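Local coordinates for glutamate racemase (Bacillus anthracis, PDB 2DWU), which belongs to the aspartate/glutamate/hydantoin racemase family and holds D-glutamic acid in a pocket between its two parallel-sheet domains, at residues B[21-33]-B[212-224]. Sequence-based numbering, arbitrary orientation.
Sequences TVASEIIRQLPKE and AEETAIELSTILQ
Ala212 and Ala216, one helical turn apart, turn their methyls onto helix 21-29 and illustrate how small side chains let two helices pack closely, here with axes 8.1 Å apart and crossing at -46°. The contact ties the two halves of the fold together: helix 20-29 follows strand 9-14 of the six-stranded sheet, helix 211-226 follows edge strand 207-210 of the four-stranded one, and the Thr21 side chain lies about 7 Å from the bound D-glutamic acid. Ala212 CB lies 3.3 Å from Thr21 O and also meets Val22 CG2, while Ala216 CB sits against Glu25 O and the Ile26 backbone. One direct hydrogen bond crosses between the helices: Gln29 NE2 donates to Glu213 O at 3.1 Å, in the carbonyl plane and on a lone pair. The Gln29 chain, extended beyond CG (chi2 -174°), carries its amide over Ala216 CB to that oxygen, and the same NE2 also donates to Glu25 OE1, 2.9 Å away. Glu25, folded at chi2 (-63°), lays its CB and CG along the Ala212-Glu213 peptide and is gripped side-on by Arg28, NE to OE2 and NH2 to OE1.

At the C-terminal end of helix 21-29, Leu30 rests CD1 on Leu219 CD2 (3.8 Å) and Leu223 CD1, and CD2 on Ser220. Ile26 CD1 reaches the same Leu219 methyl, the two side chains crossing at about a right angle. A water joins Gln29 O to Ser220 OG, which also has Arg105 of the second subunit as a polar partner.

The chemistry is thus divided: leucine and isoleucine methyls pack beside Val74 of strand 70-75, while the amide, carboxylate and guanidinium lie by the second subunit, where Arg28 NH2 bonds Lys109 O. Arg28 and the Gln29 amide, both donating to Glu25, would be expected to stabilise its negative charge.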
loop_
_atom_site.group_PDB
_atom_site.type_symbol
_atom_site.label_atom_id
_atom_site.label_comp_id
_atom_site.label_asym_id
_atom_site.label_seq_id
_atom_site.Cartn_x
_atom_site.Cartn_y
_atom_site.Cartn_z
ATOM N N THR B 21 12.951 -5.927 11.444
ATOM C CA THR B 21 12.792 -5.056 10.273
ATOM C C THR B 21 11.316 -4.690 10.123
ATOM O O THR B 21 10.975 -3.535 9.788
ATOM C CB THR B 21 13.321 -5.723 8.957
ATOM O OG1 THR B 21 12.679 -6.984 8.739
ATOM C CG2 THR B 21 14.799 -5.982 9.076
ATOM N N VAL B 22 10.432 -5.662 10.385
ATOM C CA VAL B 22 8.997 -5.453 10.303
ATOM C C VAL B 22 8.531 -4.563 11.466
ATOM O O VAL B 22 7.764 -3.629 11.296
ATOM C CB VAL B 22 8.246 -6.797 10.336
ATOM C CG1 VAL B 22 6.745 -6.571 10.265
ATOM C CG2 VAL B 22 8.684 -7.653 9.166
ATOM N N ALA B 23 9.013 -4.862 12.660
ATOM C CA ALA B 23 8.645 -4.056 13.806
ATOM C C ALA B 23 9.027 -2.596 13.601
ATOM O O ALA B 23 8.239 -1.704 13.923
ATOM C CB ALA B 23 9.337 -4.598 15.038
ATOM N N SER B 24 10.218 -2.339 13.063
ATOM C CA SER B 24 10.656 -0.964 12.862
ATOM C C SER B 24 9.732 -0.235 11.905
ATOM O O SER B 24 9.423 0.930 12.111
ATOM C CB SER B 24 12.106 -0.903 12.345
ATOM O OG SER B 24 12.218 -1.351 11.002
ATOM N N GLU B 25 9.279 -0.916 10.855
ATOM C CA GLU B 25 8.386 -0.254 9.918
ATOM C C GLU B 25 7.006 0.018 10.523
ATOM O O GLU B 25 6.389 1.030 10.217
ATOM C CB GLU B 25 8.289 -1.083 8.638
ATOM C CG GLU B 25 9.533 -0.834 7.765
ATOM C CD GLU B 25 9.600 0.620 7.336
ATOM O OE1 GLU B 25 8.669 1.061 6.642
ATOM O OE2 GLU B 25 10.550 1.354 7.719
ATOM N N ILE B 26 6.512 -0.873 11.379
ATOM C CA ILE B 26 5.224 -0.623 12.044
ATOM C C ILE B 26 5.391 0.582 12.979
ATOM O O ILE B 26 4.537 1.474 13.018
ATOM C CB ILE B 26 4.764 -1.865 12.827
ATOM C CG1 ILE B 26 4.432 -2.990 11.829
ATOM C CG2 ILE B 26 3.536 -1.532 13.681
ATOM C CD1 ILE B 26 4.162 -4.344 12.499
ATOM N N ILE B 27 6.504 0.619 13.710
ATOM C CA ILE B 27 6.767 1.744 14.623
ATOM C C ILE B 27 6.846 3.076 13.853
ATOM O O ILE B 27 6.342 4.125 14.316
ATOM C CB ILE B 27 8.071 1.473 15.421
ATOM C CG1 ILE B 27 7.781 0.364 16.438
ATOM C CG2 ILE B 27 8.607 2.783 16.084
ATOM C CD1 ILE B 27 9.020 -0.195 17.107
ATOM N N ARG B 28 7.446 3.048 12.662
ATOM C CA ARG B 28 7.570 4.249 11.851
ATOM C C ARG B 28 6.268 4.713 11.196
ATOM O O ARG B 28 5.926 5.895 11.236
ATOM C CB ARG B 28 8.631 4.035 10.767
ATOM C CG ARG B 28 8.975 5.294 9.966
ATOM C CD ARG B 28 10.076 5.003 8.941
ATOM N NE ARG B 28 9.629 4.147 7.845
ATOM C CZ ARG B 28 8.883 4.588 6.831
ATOM N NH1 ARG B 28 8.516 5.862 6.785
ATOM N NH2 ARG B 28 8.507 3.750 5.877
ATOM N N GLN B 29 5.541 3.791 10.565
ATOM C CA GLN B 29 4.326 4.156 9.844
ATOM C C GLN B 29 3.038 4.190 10.683
ATOM O O GLN B 29 2.052 4.790 10.284
ATOM C CB GLN B 29 4.143 3.188 8.667
ATOM C CG GLN B 29 5.281 3.211 7.666
ATOM C CD GLN B 29 4.958 2.352 6.458
ATOM O OE1 GLN B 29 3.874 2.475 5.889
ATOM N NE2 GLN B 29 5.883 1.466 6.074
ATOM N N LEU B 30 3.054 3.554 11.851
ATOM C CA LEU B 30 1.895 3.543 12.760
ATOM C C LEU B 30 2.455 3.899 14.140
ATOM O O LEU B 30 2.420 3.089 15.082
ATOM C CB LEU B 30 1.264 2.158 12.773
ATOM C CG LEU B 30 0.402 1.865 11.527
ATOM C CD1 LEU B 30 0.161 0.378 11.416
ATOM C CD2 LEU B 30 -0.917 2.618 11.617
ATOM N N PRO B 31 2.966 5.119 14.270
ATOM C CA PRO B 31 3.557 5.563 15.535
ATOM C C PRO B 31 2.668 5.643 16.743
ATOM O O PRO B 31 3.186 5.866 17.834
ATOM C CB PRO B 31 4.183 6.913 15.186
ATOM C CG PRO B 31 3.240 7.448 14.125
ATOM C CD PRO B 31 2.902 6.208 13.284
ATOM N N LYS B 32 1.361 5.484 16.596
ATOM C CA LYS B 32 0.495 5.503 17.782
ATOM C C LYS B 32 0.153 4.095 18.284
ATOM O O LYS B 32 -0.458 3.946 19.337
ATOM C CB LYS B 32 -0.806 6.257 17.504
ATOM C CG LYS B 32 -0.574 7.662 17.001
ATOM C CD LYS B 32 -1.860 8.392 16.820
ATOM C CE LYS B 32 -1.635 9.730 16.148
ATOM N NZ LYS B 32 -2.935 10.487 16.052
ATOM N N GLU B 33 0.555 3.061 17.538
ATOM C CA GLU B 33 0.286 1.684 17.944
ATOM C C GLU B 33 1.364 1.142 18.888
ATOM O O GLU B 33 2.516 1.609 18.876
ATOM C CB GLU B 33 0.223 0.771 16.711
ATOM C CG GLU B 33 -0.834 1.148 15.676
ATOM C CD GLU B 33 -2.265 1.019 16.176
ATOM O OE1 GLU B 33 -2.524 0.190 17.078
ATOM O OE2 GLU B 33 -3.154 1.749 15.658
ATOM N N ALA B 212 8.940 -5.661 4.931
ATOM C CA ALA B 212 8.625 -4.833 6.105
ATOM C C ALA B 212 7.865 -3.555 5.788
ATOM O O ALA B 212 6.857 -3.249 6.423
ATOM C CB ALA B 212 9.917 -4.496 6.852
ATOM N N GLU B 213 8.349 -2.798 4.812
ATOM C CA GLU B 213 7.680 -1.558 4.437
ATOM C C GLU B 213 6.256 -1.794 3.954
ATOM O O GLU B 213 5.330 -1.069 4.323
ATOM C CB GLU B 213 8.466 -0.839 3.330
ATOM C CG GLU B 213 9.826 -0.378 3.776
ATOM C CD GLU B 213 10.355 0.760 2.935
ATOM O OE1 GLU B 213 9.556 1.647 2.564
ATOM O OE2 GLU B 213 11.571 0.780 2.669
ATOM N N GLU B 214 6.064 -2.829 3.150
ATOM C CA GLU B 214 4.736 -3.075 2.626
ATOM C C GLU B 214 3.776 -3.664 3.641
ATOM O O GLU B 214 2.568 -3.439 3.570
ATOM C CB GLU B 214 4.837 -3.990 1.401
ATOM C CG GLU B 214 5.883 -3.496 0.410
ATOM C CD GLU B 214 5.653 -2.077 -0.074
ATOM O OE1 GLU B 214 4.510 -1.602 0.015
ATOM O OE2 GLU B 214 6.615 -1.440 -0.569
ATOM N N THR B 215 4.306 -4.409 4.611
ATOM C CA THR B 215 3.423 -5.019 5.599
ATOM C C THR B 215 2.906 -3.967 6.555
ATOM O O THR B 215 1.748 -4.040 6.990
ATOM C CB THR B 215 4.131 -6.138 6.366
ATOM O OG1 THR B 215 4.492 -7.157 5.426
ATOM C CG2 THR B 215 3.190 -6.795 7.406
ATOM N N ALA B 216 3.729 -2.979 6.864
ATOM C CA ALA B 216 3.241 -1.944 7.758
ATOM C C ALA B 216 2.116 -1.128 7.112
ATOM O O ALA B 216 1.116 -0.801 7.766
ATOM C CB ALA B 216 4.412 -1.007 8.211
ATOM N N ILE B 217 2.232 -0.820 5.819
ATOM C CA ILE B 217 1.167 -0.054 5.206
ATOM C C ILE B 217 -0.083 -0.937 5.047
ATOM O O ILE B 217 -1.196 -0.451 5.164
ATOM C CB ILE B 217 1.625 0.626 3.882
ATOM C CG1 ILE B 217 0.540 1.598 3.424
ATOM C CG2 ILE B 217 1.997 -0.409 2.817
ATOM C CD1 ILE B 217 1.035 2.592 2.389
ATOM N N GLU B 218 0.093 -2.247 4.836
ATOM C CA GLU B 218 -1.056 -3.140 4.739
ATOM C C GLU B 218 -1.792 -3.174 6.084
ATOM O O GLU B 218 -3.014 -3.097 6.148
ATOM C CB GLU B 218 -0.607 -4.558 4.352
ATOM C CG GLU B 218 -1.778 -5.523 4.173
ATOM C CD GLU B 218 -1.915 -6.125 2.763
ATOM O OE1 GLU B 218 -1.403 -5.584 1.752
ATOM O OE2 GLU B 218 -2.590 -7.173 2.685
ATOM N N LEU B 219 -1.035 -3.289 7.172
ATOM C CA LEU B 219 -1.635 -3.270 8.510
ATOM C C LEU B 219 -2.377 -1.935 8.730
ATOM O O LEU B 219 -3.517 -1.919 9.221
ATOM C CB LEU B 219 -0.533 -3.428 9.574
ATOM C CG LEU B 219 -0.994 -3.315 11.031
ATOM C CD1 LEU B 219 -1.983 -4.438 11.367
ATOM C CD2 LEU B 219 0.222 -3.361 11.937
ATOM N N SER B 220 -1.732 -0.823 8.368
ATOM C CA SER B 220 -2.351 0.496 8.518
ATOM C C SER B 220 -3.720 0.545 7.792
ATOM O O SER B 220 -4.733 0.992 8.348
ATOM C CB SER B 220 -1.381 1.587 7.987
ATOM O OG SER B 220 -1.980 2.881 8.076
ATOM N N THR B 221 -3.745 0.049 6.560
ATOM C CA THR B 221 -4.936 0.039 5.751
ATOM C C THR B 221 -6.062 -0.743 6.435
ATOM O O THR B 221 -7.208 -0.283 6.513
ATOM C CB THR B 221 -4.633 -0.621 4.376
ATOM O OG1 THR B 221 -3.599 0.104 3.702
ATOM C CG2 THR B 221 -5.902 -0.649 3.521
ATOM N N ILE B 222 -5.725 -1.922 6.949
ATOM C CA ILE B 222 -6.713 -2.770 7.575
ATOM C C ILE B 222 -7.187 -2.217 8.909
ATOM O O ILE B 222 -8.383 -2.237 9.200
ATOM C CB ILE B 222 -6.169 -4.206 7.729
ATOM C CG1 ILE B 222 -6.048 -4.850 6.341
ATOM C CG2 ILE B 222 -7.159 -5.078 8.536
ATOM C CD1 ILE B 222 -5.180 -6.122 6.356
ATOM N N LEU B 223 -6.276 -1.710 9.732
ATOM C CA LEU B 223 -6.721 -1.160 11.018
ATOM C C LEU B 223 -7.661 0.019 10.769
ATOM O O LEU B 223 -8.666 0.156 11.457
ATOM C CB LEU B 223 -5.536 -0.676 11.858
ATOM C CG LEU B 223 -4.520 -1.728 12.333
ATOM C CD1 LEU B 223 -3.346 -1.015 13.069
ATOM C CD2 LEU B 223 -5.220 -2.749 13.227
ATOM N N GLN B 224 -7.353 0.868 9.792
ATOM C CA GLN B 224 -8.240 2.004 9.571
ATOM C C GLN B 224 -9.574 1.569 8.968
ATOM O O GLN B 224 -10.629 2.096 9.342
ATOM C CB GLN B 224 -7.555 3.061 8.713
ATOM C CG GLN B 224 -8.385 4.353 8.587
ATOM C CD GLN B 224 -7.508 5.545 8.311
ATOM O OE1 GLN B 224 -6.494 5.434 7.629
ATOM N NE2 GLN B 224 -7.906 6.710 8.824
HETATM O O HOH W 1 0.126 4.476 8.254
#